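PDB 4HXY: Plm1 from Streptomyces sp. HK803, which probably reduces the beta-keto group of a polyketide intermediate with NADPH, as the ketoreductase domain of the first module of phoslactomycin biosynthesis. Local coordinates for residues Arg281-Ala286 against Ala294-Ala299; Glu68-Ala73 against Trp111-Val116; Glu302-Leu307 against Ala340-Leu345; Gly325-Ala330 against Asp406-Asp411; Gly201-Arg206 against Gln393-Ala398. All blocks are in the same frame, centred on the assembly; numbering follows the deposited sequence. Where two conformers were deposited one is given.

Contact 1 (Arg281-Ala286 against Ala294-Ala299); sequences RDVRIA and AAQMAA. With NDP (NADPH dihydro-nicotinamide-adenine-dinucleotide phosphate), chain C.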
# COMPACT_ATOMS: atom_id res chain seq x y z
N ARG A 281 -13.48 -0.59 -3.60
CA ARG A 281 -14.45 -1.45 -4.26
C ARG A 281 -14.13 -2.90 -3.93
O ARG A 281 -13.01 -3.23 -3.57
CB ARG A 281 -14.43 -1.23 -5.77
CG ARG A 281 -14.82 0.19 -6.20
CD ARG A 281 -16.28 0.50 -5.90
NE ARG A 281 -16.64 1.85 -6.34
CZ ARG A 281 -16.81 2.91 -5.54
NH1 ARG A 281 -16.69 2.81 -4.21
NH2 ARG A 281 -17.11 4.09 -6.08
N ASP A 282 -15.14 -3.74 -4.05
CA ASP A 282 -15.04 -5.19 -3.80
C ASP A 282 -15.21 -5.90 -5.15
O ASP A 282 -16.33 -6.15 -5.59
CB ASP A 282 -16.13 -5.60 -2.81
CG ASP A 282 -16.15 -7.10 -2.52
OD1 ASP A 282 -15.20 -7.81 -2.90
OD2 ASP A 282 -17.14 -7.56 -1.90
N VAL A 283 -14.09 -6.17 -5.81
CA VAL A 283 -14.06 -6.78 -7.13
C VAL A 283 -12.89 -7.77 -7.19
O VAL A 283 -11.74 -7.38 -7.00
CB VAL A 283 -13.88 -5.71 -8.24
CG1 VAL A 283 -14.08 -6.32 -9.63
CG2 VAL A 283 -14.85 -4.55 -8.01
N ARG A 284 -13.18 -9.04 -7.47
CA ARG A 284 -12.12 -10.04 -7.61
C ARG A 284 -11.22 -9.71 -8.79
O ARG A 284 -11.64 -9.05 -9.74
CB ARG A 284 -12.70 -11.45 -7.78
CG ARG A 284 -13.60 -11.96 -6.63
CD ARG A 284 -12.93 -12.04 -5.26
NE ARG A 284 -13.51 -11.09 -4.30
CZ ARG A 284 -14.07 -11.39 -3.12
NH1 ARG A 284 -14.12 -12.64 -2.66
NH2 ARG A 284 -14.58 -10.41 -2.37
N ILE A 285 -9.98 -10.21 -8.74
CA ILE A 285 -9.03 -10.01 -9.80
C ILE A 285 -9.61 -10.48 -11.13
O ILE A 285 -9.43 -9.80 -12.15
CB ILE A 285 -7.70 -10.77 -9.51
CG1 ILE A 285 -6.92 -10.04 -8.41
CG2 ILE A 285 -6.85 -10.94 -10.79
CD1 ILE A 285 -5.83 -10.89 -7.75
N ALA A 286 -10.32 -11.60 -11.09
CA ALA A 286 -10.92 -12.18 -12.30
C ALA A 286 -11.91 -11.24 -12.99
O ALA A 286 -12.13 -11.37 -14.20
CB ALA A 286 -11.59 -13.51 -12.00
N ALA A 294 -6.99 0.91 -12.84
CA ALA A 294 -6.48 2.27 -12.86
C ALA A 294 -7.42 3.23 -12.14
O ALA A 294 -6.98 4.12 -11.40
CB ALA A 294 -6.24 2.73 -14.28
N ALA A 295 -8.73 3.10 -12.38
CA ALA A 295 -9.72 3.94 -11.67
C ALA A 295 -9.72 3.75 -10.16
O ALA A 295 -9.90 4.72 -9.39
CB ALA A 295 -11.14 3.67 -12.24
N GLN A 296 -9.51 2.51 -9.73
CA GLN A 296 -9.41 2.18 -8.32
C GLN A 296 -8.19 2.80 -7.65
O GLN A 296 -8.23 3.08 -6.46
CB GLN A 296 -9.36 0.66 -8.14
CG GLN A 296 -10.69 -0.06 -8.35
CD GLN A 296 -10.58 -1.58 -8.48
OE1 GLN A 296 -9.50 -2.19 -8.31
NE2 GLN A 296 -11.71 -2.21 -8.80
N MET A 297 -7.11 2.97 -8.41
CA MET A 297 -5.83 3.46 -7.87
C MET A 297 -5.65 4.98 -8.08
O MET A 297 -4.74 5.58 -7.51
CB MET A 297 -4.65 2.70 -8.50
CG MET A 297 -4.62 1.21 -8.19
SD MET A 297 -3.39 0.26 -9.06
CE MET A 297 -1.86 0.87 -8.28
N ALA A 298 -6.51 5.61 -8.88
CA ALA A 298 -6.22 6.96 -9.39
C ALA A 298 -6.08 8.02 -8.29
O ALA A 298 -5.03 8.66 -8.16
CB ALA A 298 -7.29 7.37 -10.34
N ALA A 299 -7.16 8.25 -7.54
CA ALA A 299 -7.13 9.29 -6.49
C ALA A 299 -6.01 9.03 -5.48
O ALA A 299 -5.27 9.93 -5.08
CB ALA A 299 -8.46 9.43 -5.77
PA NDP C . -14.64 8.39 2.41
O1A NDP C . -15.60 8.91 3.43
O2A NDP C . -15.19 7.78 1.16
O5B NDP C . -13.64 9.57 1.99
C5B NDP C . -12.94 9.50 0.77
C4B NDP C . -12.80 10.89 0.23
O4B NDP C . -12.04 10.88 -0.96
C3B NDP C . -14.12 11.52 -0.13
O3B NDP C . -14.15 12.84 0.47
C2B NDP C . -14.12 11.62 -1.64
O2B NDP C . -14.91 12.75 -1.93
C1B NDP C . -12.63 11.78 -1.89
N9A NDP C . -12.16 11.50 -3.25
C8A NDP C . -12.29 10.33 -3.97
N7A NDP C . -11.74 10.51 -5.19
C5A NDP C . -11.23 11.79 -5.25
C6A NDP C . -10.56 12.51 -6.22
N6A NDP C . -10.24 12.03 -7.42
N1A NDP C . -10.20 13.81 -5.93
C2A NDP C . -10.47 14.37 -4.69
N3A NDP C . -11.14 13.67 -3.72
C4A NDP C . -11.50 12.39 -4.01
O3 NDP C . -13.65 7.30 3.05
PN NDP C . -12.93 7.32 4.46
O1N NDP C . -13.33 6.08 5.16
O2N NDP C . -13.05 8.61 5.17
O5D NDP C . -11.41 7.02 4.09
C5D NDP C . -10.52 8.04 3.69
C4D NDP C . -9.16 7.42 3.46
O4D NDP C . -8.79 6.60 4.55
C3D NDP C . -9.13 6.53 2.24
O3D NDP C . -8.01 6.83 1.47
C2D NDP C . -9.02 5.12 2.78
O2D NDP C . -8.36 4.24 1.90
C1D NDP C . -8.32 5.35 4.10
N1N NDP C . -8.66 4.32 5.09
C2N NDP C . -9.90 4.29 5.66
C3N NDP C . -10.31 3.24 6.48
C7N NDP C . -11.63 3.24 7.16
O7N NDP C . -11.82 2.26 8.11
N7N NDP C . -12.62 4.08 6.89
C4N NDP C . -9.26 2.30 7.00
C5N NDP C . -7.93 2.42 6.32
C6N NDP C . -7.68 3.43 5.42
P2B NDP C . -15.48 13.07 -3.39
O1X NDP C . -16.40 14.25 -3.19
O2X NDP C . -16.24 11.86 -3.96
O3X NDP C . -14.38 13.37 -4.32
O HOH W 1 -9.86 -4.81 -7.45
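In the NADPH-binding Rossmann fold of the ketoreductase, helix 290-310 sends the side chain of Q296 out to meet R281 and V283 in the loop that follows strand 270-275. The contact is small and lies at the surface, and Q296 supplies the helix's whole share of it. With CG anti to the carbonyl carbon (chi1 -75°) and the chain extended beyond it, Q296 carries its amide over to the loop. NE2 rests 4.0 Å from V283 CG2, the branch beside the backbone N, and 4.2 Å from R281 CB; these are van der Waals approaches, and no direct hydrogen bond joins the segments. R281 starts toward the helix, but its bent chain then leads the guanidinium elsewhere. On the other arm of the amide a water links the segments: it lies 2.8 Å from Q296 OE1 and 3.2 Å from V283 O, placed to donate to both, though further acceptors compete for its protons. Within the loop, R284 NH2 forms a salt bridge with D282 OD1, meeting its syn lone pair at 2.7 Å, nearly in the guanidinium plane. One turn beyond Q296 the helix reaches the cofactor, where A299 CB lies 3.5 Å from N7A and 3.6 Å from N6A of the NADPH adenine.

Contact 2 (Glu68-Ala73 against Trp111-Val116); sequences EDLLAA and WGLGRV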
# COMPACT_ATOMS: atom_id res chain seq x y z
N GLU A 68 -0.72 -3.36 -12.98
CA GLU A 68 -1.37 -3.71 -14.25
C GLU A 68 -0.68 -4.85 -15.00
O GLU A 68 -1.36 -5.64 -15.66
CB GLU A 68 -1.53 -2.47 -15.14
CG GLU A 68 -0.23 -1.83 -15.51
CD GLU A 68 -0.36 -0.45 -16.10
OE1 GLU A 68 -1.11 -0.31 -17.10
OE2 GLU A 68 0.30 0.48 -15.56
N ASP A 69 0.64 -4.95 -14.88
CA ASP A 69 1.39 -6.00 -15.57
C ASP A 69 1.06 -7.35 -14.97
O ASP A 69 0.89 -8.35 -15.70
CB ASP A 69 2.90 -5.75 -15.47
CG ASP A 69 3.34 -4.43 -16.09
OD1 ASP A 69 2.76 -4.02 -17.13
OD2 ASP A 69 4.29 -3.83 -15.54
N LEU A 70 0.98 -7.41 -13.64
CA LEU A 70 0.64 -8.66 -12.98
C LEU A 70 -0.83 -9.00 -13.24
O LEU A 70 -1.19 -10.16 -13.44
CB LEU A 70 0.93 -8.57 -11.47
CG LEU A 70 0.53 -9.80 -10.63
CD1 LEU A 70 1.17 -11.08 -11.16
CD2 LEU A 70 0.94 -9.57 -9.17
N LEU A 71 -1.70 -7.99 -13.25
CA LEU A 71 -3.12 -8.19 -13.55
C LEU A 71 -3.26 -8.84 -14.93
O LEU A 71 -3.99 -9.82 -15.09
CB LEU A 71 -3.89 -6.87 -13.53
CG LEU A 71 -5.41 -7.00 -13.75
CD1 LEU A 71 -6.10 -7.62 -12.54
CD2 LEU A 71 -6.08 -5.67 -14.06
N ALA A 72 -2.55 -8.30 -15.91
CA ALA A 72 -2.59 -8.85 -17.26
C ALA A 72 -2.13 -10.31 -17.32
O ALA A 72 -2.75 -11.12 -18.02
CB ALA A 72 -1.77 -8.01 -18.23
N ALA A 73 -1.06 -10.64 -16.61
CA ALA A 73 -0.55 -12.01 -16.57
C ALA A 73 -1.56 -12.96 -15.95
O ALA A 73 -1.76 -14.07 -16.43
CB ALA A 73 0.77 -12.07 -15.81
N TRP A 111 3.23 -5.83 -5.41
CA TRP A 111 3.17 -6.60 -4.17
C TRP A 111 1.80 -6.48 -3.49
O TRP A 111 1.26 -7.45 -2.94
CB TRP A 111 4.30 -6.19 -3.22
CG TRP A 111 5.58 -6.81 -3.61
CD1 TRP A 111 6.23 -6.66 -4.80
CD2 TRP A 111 6.34 -7.75 -2.85
NE1 TRP A 111 7.35 -7.42 -4.82
CE2 TRP A 111 7.46 -8.09 -3.63
CE3 TRP A 111 6.23 -8.28 -1.56
CZ2 TRP A 111 8.43 -8.97 -3.18
CZ3 TRP A 111 7.19 -9.17 -1.14
CH2 TRP A 111 8.30 -9.47 -1.93
N GLY A 112 1.20 -5.29 -3.53
CA GLY A 112 -0.14 -5.11 -2.97
C GLY A 112 -1.13 -6.03 -3.66
O GLY A 112 -1.90 -6.72 -3.01
N LEU A 113 -1.09 -6.04 -4.99
CA LEU A 113 -1.98 -6.88 -5.76
C LEU A 113 -1.66 -8.37 -5.62
O LEU A 113 -2.57 -9.19 -5.49
CB LEU A 113 -1.94 -6.47 -7.24
CG LEU A 113 -3.02 -7.13 -8.07
CD1 LEU A 113 -3.62 -6.09 -9.05
CD2 LEU A 113 -2.48 -8.35 -8.78
N GLY A 114 -0.38 -8.70 -5.63
CA GLY A 114 0.07 -10.08 -5.55
C GLY A 114 -0.37 -10.78 -4.27
O GLY A 114 -0.78 -11.93 -4.30
N ARG A 115 -0.32 -10.07 -3.15
CA ARG A 115 -0.87 -10.62 -1.91
C ARG A 115 -2.36 -10.98 -2.01
O ARG A 115 -2.79 -12.00 -1.49
CB ARG A 115 -0.64 -9.66 -0.74
CG ARG A 115 0.83 -9.64 -0.25
CD ARG A 115 1.03 -8.75 0.98
NE ARG A 115 1.10 -7.32 0.63
CZ ARG A 115 2.22 -6.67 0.36
NH1 ARG A 115 3.41 -7.26 0.43
NH2 ARG A 115 2.17 -5.39 0.05
N VAL A 116 -3.13 -10.14 -2.69
CA VAL A 116 -4.53 -10.43 -2.94
C VAL A 116 -4.68 -11.67 -3.86
O VAL A 116 -5.55 -12.51 -3.64
CB VAL A 116 -5.25 -9.21 -3.50
CG1 VAL A 116 -6.69 -9.55 -3.83
CG2 VAL A 116 -5.18 -8.06 -2.48
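L70 on helix 67-77 and L113 on helix 105-120 push their methyl ends together at the tight centre of this buried helix pair, with L70 CD2 3.7 Å from L113 CD2. The latter methyl also leans on the branch point, 3.8 Å from L70 CG, and the two side chains meet at a slant. In L70, CG is anti to the backbone N (chi1 177°), which aims the branch at the partner helix and rests CD2 against the bare CA of G114 at 3.8 Å. The CA atoms of L70 and G114 are 7.6 Å apart. The packing slackens at L71, which gives its side chain instead to I285 and L293. Farther round helix 67-77, E68 and A72 face solvent. The indole of W111 is turned from L70, with NE1 hydrogen-bonded to T89 OG1. Both helices flank parallel strands of the Rossmann-like structural half that modular ketoreductases carry beside their catalytic half, and L113 reaches across to A333 and L293. With no polar bond or charge pair spanning the two segments, what holds them together here is probably methyl packing and the exclusion of water.

Contact 3 (Glu302-Leu307 against Ala340-Leu345); sequences EGALLL and ACLDAL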
# COMPACT_ATOMS: atom_id res chain seq x y z
N GLU A 302 -2.19 8.37 -8.01
CA GLU A 302 -1.87 9.49 -8.88
C GLU A 302 -2.02 10.83 -8.12
O GLU A 302 -1.21 11.74 -8.33
CB GLU A 302 -2.71 9.44 -10.17
CG GLU A 302 -2.52 8.13 -10.98
CD GLU A 302 -1.06 7.74 -11.26
OE1 GLU A 302 -0.26 8.63 -11.64
OE2 GLU A 302 -0.71 6.54 -11.10
N GLY A 303 -3.02 10.94 -7.25
CA GLY A 303 -3.13 12.07 -6.32
C GLY A 303 -1.89 12.27 -5.46
O GLY A 303 -1.36 13.37 -5.35
N ALA A 304 -1.43 11.21 -4.82
CA ALA A 304 -0.25 11.32 -3.97
C ALA A 304 1.00 11.71 -4.73
O ALA A 304 1.80 12.52 -4.23
CB ALA A 304 -0.03 10.02 -3.22
N LEU A 305 1.18 11.14 -5.93
CA LEU A 305 2.33 11.42 -6.76
C LEU A 305 2.29 12.87 -7.21
O LEU A 305 3.33 13.53 -7.27
CB LEU A 305 2.37 10.51 -7.98
CG LEU A 305 2.80 9.08 -7.66
CD1 LEU A 305 2.48 8.13 -8.83
CD2 LEU A 305 4.27 8.94 -7.24
N LEU A 306 1.10 13.36 -7.54
CA LEU A 306 0.96 14.76 -7.98
C LEU A 306 1.26 15.69 -6.82
O LEU A 306 2.02 16.67 -6.97
CB LEU A 306 -0.44 15.01 -8.52
CG LEU A 306 -0.74 16.39 -9.10
CD1 LEU A 306 0.23 16.76 -10.23
CD2 LEU A 306 -2.18 16.44 -9.58
N LEU A 307 0.75 15.37 -5.63
CA LEU A 307 1.02 16.17 -4.44
C LEU A 307 2.51 16.22 -4.12
O LEU A 307 3.04 17.26 -3.76
CB LEU A 307 0.27 15.66 -3.22
CG LEU A 307 -1.24 15.89 -3.22
CD1 LEU A 307 -1.94 14.89 -2.29
CD2 LEU A 307 -1.58 17.33 -2.84
N ALA A 340 -0.25 -0.03 -1.08
CA ALA A 340 1.16 -0.43 -1.10
C ALA A 340 2.00 0.65 -1.79
O ALA A 340 3.14 0.91 -1.40
CB ALA A 340 1.33 -1.79 -1.83
N CYS A 341 1.44 1.26 -2.83
CA CYS A 341 2.11 2.39 -3.48
C CYS A 341 2.34 3.55 -2.53
O CYS A 341 3.42 4.17 -2.56
CB CYS A 341 1.31 2.86 -4.69
SG CYS A 341 1.33 1.72 -6.11
N LEU A 342 1.35 3.86 -1.70
CA LEU A 342 1.49 4.97 -0.74
C LEU A 342 2.66 4.72 0.20
O LEU A 342 3.46 5.60 0.47
CB LEU A 342 0.23 5.16 0.09
CG LEU A 342 -1.00 5.71 -0.60
CD1 LEU A 342 -2.12 5.89 0.44
CD2 LEU A 342 -0.68 7.02 -1.34
N ASP A 343 2.76 3.49 0.70
CA ASP A 343 3.82 3.19 1.66
C ASP A 343 5.17 3.40 0.99
O ASP A 343 6.09 3.93 1.60
CB ASP A 343 3.67 1.75 2.18
CG ASP A 343 2.32 1.50 2.85
OD1 ASP A 343 1.61 2.48 3.20
OD2 ASP A 343 1.95 0.31 3.05
N ALA A 344 5.27 3.02 -0.29
CA ALA A 344 6.53 3.19 -1.02
C ALA A 344 6.85 4.64 -1.29
O ALA A 344 8.01 5.03 -1.21
CB ALA A 344 6.55 2.42 -2.33
N LEU A 345 5.83 5.44 -1.59
CA LEU A 345 6.03 6.86 -1.83
C LEU A 345 6.56 7.54 -0.57
O LEU A 345 7.46 8.37 -0.67
CB LEU A 345 4.74 7.53 -2.27
CG LEU A 345 4.82 9.03 -2.48
CD1 LEU A 345 5.86 9.40 -3.53
CD2 LEU A 345 3.42 9.53 -2.84
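A304 is the small bump of this contact: its CB enters the hollow between L342 and L345, two leucines one turn apart on helix 333-351. L345 CD2 closes one wall at 3.5 Å from A304 CB, and L342 CD2 the other at 3.6 Å from the same carbon. The two leucines reach this one methyl by different routes. L345 has CG anti to the backbone N (chi1 177°) and heads straight for helix 290-310, where CD2 also grazes A304 O at 3.7 Å; L342 starts off to the side and bends back through its CD2 branch. A second, looser step lies farther along, where L305 passes over L345 and the methyls L305 CD2 and L345 CD1 stand 4.1 Å apart. The helix segments run almost parallel, 17° between their directions, with axes 10.3 Å apart. These are the long helices before and after strand 316-322 in the short-chain dehydrogenase/reductase fold. Beneath them, L342 and L345 touch L319 of that strand while A304 and L342 reach H275 on strand 270-275; on the other side helix 105-120 covers the pair, through V105 on L345 and R106 on L305.

Contact 4 (Gly325-Ala330 against Asp406-Asp411); sequences GIWGAA and DPVVAD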
# COMPACT_ATOMS: atom_id res chain seq x y z
N GLY A 325 -3.03 -2.97 2.02
CA GLY A 325 -1.77 -2.94 1.31
C GLY A 325 -0.64 -3.60 2.07
O GLY A 325 0.50 -3.66 1.57
N ILE A 326 -0.91 -4.06 3.30
CA ILE A 326 0.10 -4.68 4.13
C ILE A 326 0.00 -6.20 4.00
O ILE A 326 1.02 -6.89 3.77
CB ILE A 326 -0.04 -4.28 5.62
CG1 ILE A 326 0.11 -2.76 5.81
CG2 ILE A 326 0.99 -5.06 6.49
CD1 ILE A 326 1.51 -2.25 5.44
N TRP A 327 -1.21 -6.72 4.19
CA TRP A 327 -1.42 -8.16 4.09
C TRP A 327 -2.45 -8.65 3.10
O TRP A 327 -2.46 -9.85 2.79
CB TRP A 327 -1.67 -8.74 5.47
CG TRP A 327 -2.80 -8.18 6.29
CD1 TRP A 327 -4.14 -8.27 6.05
CD2 TRP A 327 -2.67 -7.52 7.56
NE1 TRP A 327 -4.84 -7.67 7.06
CE2 TRP A 327 -3.97 -7.22 8.01
CE3 TRP A 327 -1.58 -7.15 8.35
CZ2 TRP A 327 -4.21 -6.60 9.23
CZ3 TRP A 327 -1.81 -6.52 9.56
CH2 TRP A 327 -3.12 -6.24 9.98
N GLY A 328 -3.31 -7.76 2.60
CA GLY A 328 -4.29 -8.10 1.57
C GLY A 328 -5.63 -8.53 2.11
O GLY A 328 -5.76 -8.96 3.26
N ALA A 329 -6.64 -8.45 1.24
CA ALA A 329 -7.98 -8.97 1.52
C ALA A 329 -8.59 -9.34 0.17
O ALA A 329 -8.36 -8.68 -0.82
CB ALA A 329 -8.88 -7.94 2.25
N ALA A 330 -9.34 -10.43 0.12
CA ALA A 330 -10.06 -10.80 -1.09
C ALA A 330 -10.95 -9.64 -1.56
O ALA A 330 -11.58 -8.96 -0.75
CB ALA A 330 -10.91 -12.08 -0.85
N ASP A 406 7.18 3.42 8.76
CA ASP A 406 5.83 3.44 8.24
C ASP A 406 5.08 2.43 9.11
O ASP A 406 5.24 1.24 8.99
CB ASP A 406 5.72 3.14 6.76
CG ASP A 406 5.93 4.38 5.86
OD1 ASP A 406 5.93 5.56 6.33
OD2 ASP A 406 6.09 4.12 4.65
N PRO A 407 4.26 2.95 9.98
CA PRO A 407 3.51 2.14 10.92
C PRO A 407 2.22 1.56 10.38
O PRO A 407 1.58 2.13 9.53
CB PRO A 407 3.20 3.14 12.03
CG PRO A 407 3.00 4.39 11.28
CD PRO A 407 4.04 4.39 10.22
N VAL A 408 1.87 0.41 10.93
CA VAL A 408 0.58 -0.25 10.71
C VAL A 408 -0.14 -0.12 12.05
O VAL A 408 0.41 -0.53 13.07
CB VAL A 408 0.78 -1.73 10.35
CG1 VAL A 408 -0.56 -2.39 9.98
CG2 VAL A 408 1.75 -1.88 9.19
N VAL A 409 -1.34 0.47 12.05
CA VAL A 409 -2.08 0.76 13.29
C VAL A 409 -3.48 0.19 13.19
O VAL A 409 -4.29 0.62 12.36
CB VAL A 409 -2.14 2.28 13.54
CG1 VAL A 409 -2.97 2.59 14.80
CG2 VAL A 409 -0.72 2.88 13.63
N ALA A 410 -3.78 -0.82 14.02
CA ALA A 410 -5.04 -1.56 13.91
C ALA A 410 -5.34 -2.26 15.23
O ALA A 410 -4.42 -2.56 15.98
CB ALA A 410 -4.96 -2.59 12.76
N ASP A 411 -6.62 -2.51 15.49
CA ASP A 411 -7.03 -3.30 16.65
C ASP A 411 -7.31 -4.74 16.18
O ASP A 411 -8.40 -5.02 15.65
CB ASP A 411 -8.30 -2.68 17.24
CG ASP A 411 -8.76 -3.33 18.53
OD1 ASP A 411 -8.21 -4.39 18.89
OD2 ASP A 411 -9.68 -2.77 19.18
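D406 OD1 is gripped twice just ahead of strand 408-412, by R350 NH1 in a salt bridge and by the backbone N of S358 in a hydrogen bond. Two residues on, V408 turns its side chain to the short, weakly bonded helix 324-327. Its CG2 branch, beside the backbone N, lies 3.8 Å from I326 CD1 and 3.9 Å from I326 CG1. The isoleucine folds both torsions the same way (chi1 -61°, chi2 -64°), so that isoleucine and valine run side by side with their ends pointing opposite ways. The other branch, V408 CG1, comes obliquely to W327, 4.3 Å from CZ3. In the Rossmann-type catalytic half, strand 408-412 runs parallel to strand 357-361, while its other edge pairs with strand 6-14 from the N-terminal part of the chain. The indole of W327 is boxed in further by the aromatic rings of F417, F421 and F430, and after W327 the chain turns away at G328 (phi 92°).

Contact 5 (Gly201-Arg206 against Gln393-Ala398); sequences GHVARR and QAMEQA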
# COMPACT_ATOMS: atom_id res chain seq x y z
N GLY A 201 -12.66 14.39 7.62
CA GLY A 201 -13.40 15.27 8.54
C GLY A 201 -12.91 15.17 9.97
O GLY A 201 -12.77 16.19 10.66
N HIS A 202 -12.64 13.95 10.43
CA HIS A 202 -12.09 13.79 11.78
C HIS A 202 -10.74 14.49 11.94
O HIS A 202 -10.47 15.09 12.96
CB HIS A 202 -11.91 12.32 12.15
CG HIS A 202 -13.19 11.56 12.23
ND1 HIS A 202 -14.24 11.97 13.01
CD2 HIS A 202 -13.58 10.40 11.65
CE1 HIS A 202 -15.24 11.12 12.88
NE2 HIS A 202 -14.86 10.16 12.06
N VAL A 203 -9.91 14.38 10.93
CA VAL A 203 -8.60 15.00 10.94
C VAL A 203 -8.74 16.52 10.92
O VAL A 203 -8.08 17.22 11.69
CB VAL A 203 -7.76 14.55 9.74
CG1 VAL A 203 -6.44 15.32 9.67
CG2 VAL A 203 -7.52 13.02 9.82
N ALA A 204 -9.65 17.01 10.08
CA ALA A 204 -9.95 18.44 10.01
C ALA A 204 -10.35 19.01 11.37
O ALA A 204 -9.83 20.06 11.78
CB ALA A 204 -11.06 18.70 9.00
N ARG A 205 -11.24 18.32 12.07
CA ARG A 205 -11.69 18.77 13.40
C ARG A 205 -10.54 18.74 14.42
O ARG A 205 -10.44 19.61 15.28
CB ARG A 205 -12.84 17.91 13.89
CG ARG A 205 -14.11 18.03 13.08
CD ARG A 205 -15.20 17.13 13.68
NE ARG A 205 -16.31 16.86 12.76
CZ ARG A 205 -16.49 15.74 12.06
NH1 ARG A 205 -17.57 15.64 11.28
NH2 ARG A 205 -15.65 14.71 12.11
N ARG A 206 -9.68 17.72 14.32
CA ARG A 206 -8.52 17.60 15.21
C ARG A 206 -7.56 18.77 15.02
O ARG A 206 -7.09 19.37 16.00
CB ARG A 206 -7.79 16.27 14.98
CG ARG A 206 -6.50 16.06 15.78
CD ARG A 206 -6.64 16.36 17.27
NE ARG A 206 -7.62 15.52 17.94
CZ ARG A 206 -7.35 14.42 18.67
NH1 ARG A 206 -8.35 13.76 19.22
NH2 ARG A 206 -6.10 13.99 18.85
N GLN A 393 -5.12 9.92 18.12
CA GLN A 393 -3.93 9.94 18.96
C GLN A 393 -2.81 9.18 18.28
O GLN A 393 -1.67 9.66 18.22
CB GLN A 393 -4.20 9.37 20.34
CG GLN A 393 -2.96 9.30 21.21
CD GLN A 393 -2.46 10.66 21.63
OE1 GLN A 393 -3.06 11.31 22.49
NE2 GLN A 393 -1.35 11.10 21.03
N ALA A 394 -3.13 8.03 17.70
CA ALA A 394 -2.11 7.26 16.99
C ALA A 394 -1.59 8.01 15.77
O ALA A 394 -0.42 7.93 15.45
CB ALA A 394 -2.66 5.87 16.58
N MET A 395 -2.47 8.76 15.10
CA MET A 395 -2.04 9.62 13.99
C MET A 395 -0.98 10.63 14.43
O MET A 395 0.04 10.76 13.78
CB MET A 395 -3.23 10.34 13.38
CG MET A 395 -2.84 11.23 12.20
SD MET A 395 -4.20 12.28 11.66
CE MET A 395 -4.24 13.45 13.03
N GLU A 396 -1.24 11.32 15.53
CA GLU A 396 -0.28 12.28 16.10
C GLU A 396 1.05 11.60 16.43
O GLU A 396 2.12 12.11 16.11
CB GLU A 396 -0.88 12.92 17.35
CG GLU A 396 0.08 13.64 18.23
CD GLU A 396 -0.63 14.37 19.38
OE1 GLU A 396 -0.57 13.87 20.55
OE2 GLU A 396 -1.25 15.42 19.10
N GLN A 397 0.97 10.42 17.04
CA GLN A 397 2.16 9.65 17.39
C GLN A 397 2.98 9.28 16.14
O GLN A 397 4.20 9.37 16.15
CB GLN A 397 1.77 8.39 18.15
CG GLN A 397 1.26 8.63 19.55
CD GLN A 397 0.74 7.35 20.19
OE1 GLN A 397 -0.35 6.91 19.89
NE2 GLN A 397 1.56 6.72 21.03
N ALA A 398 2.30 8.88 15.07
CA ALA A 398 2.98 8.52 13.84
C ALA A 398 3.70 9.70 13.20
O ALA A 398 4.82 9.58 12.70
CB ALA A 398 2.01 7.86 12.85
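Helix segments 201-206 and 393-398 cross at -72° with their axes 11.9 Å apart, a wide spacing bridged by long side chains. The nearest backbone pair is V203 with M395, whose CA atoms are 9.0 Å apart. Helix 198-210 is the first helix of the Rossmann fold and begins at a stretch consistent with the glycine-rich GxGxxG cofactor motif; helix 388-400 comes from the C-terminal part of the catalytic half, just before strand 408-412. M395 and R206 do the bridging, M395 on the buried side. Its CG is anti to the backbone N (chi1 -179°) and the chain stays straight as far as the sulfur, so SD is carried over to V203, 3.9 Å from CG2, the valine branch beside the backbone N. This part of the contact is apolar and buried, and W361 and W184 also touch M395 there. Toward the rim R206 curls its chain beside the start of segment 393-398; its NH2 lies 4.2 Å from Q393 N, oblique to the guanidinium plane, and no hydrogen bond forms. E396 may add a weak electrostatic attraction, its OE2 5.1 Å from R206 NH2, but also accepts a bond from W184 N. The methionine chain turns at its last torsion, chi3 72°, bringing M395 CE to 4.4 Å from R206 CG.

Contacts 1 to 4 touch one another in turn, from the surface inward. I285 CG2 of contact 1 meets L71 CD1 of contact 2 at 3.8 Å, and along helix 290-310 contact 1 joins contact 3, with M297 CE 3.9 Å from C341 SG. Contact 3 reaches contact 4 where I326 CD1 sits 3.5 Å from D343 OD2; contact 4 passes on to contact 5 through V409 CG1 and A394 CB, 3.7 Å apart. Contacts 2 and 5 lie on opposite sides of the chain's centre, their own centres 32 Å apart. NADPH lies against contact 1, about 6 Å from the side chain of L342 in contact 3 and about 8 Å from that of V203 in contact 5.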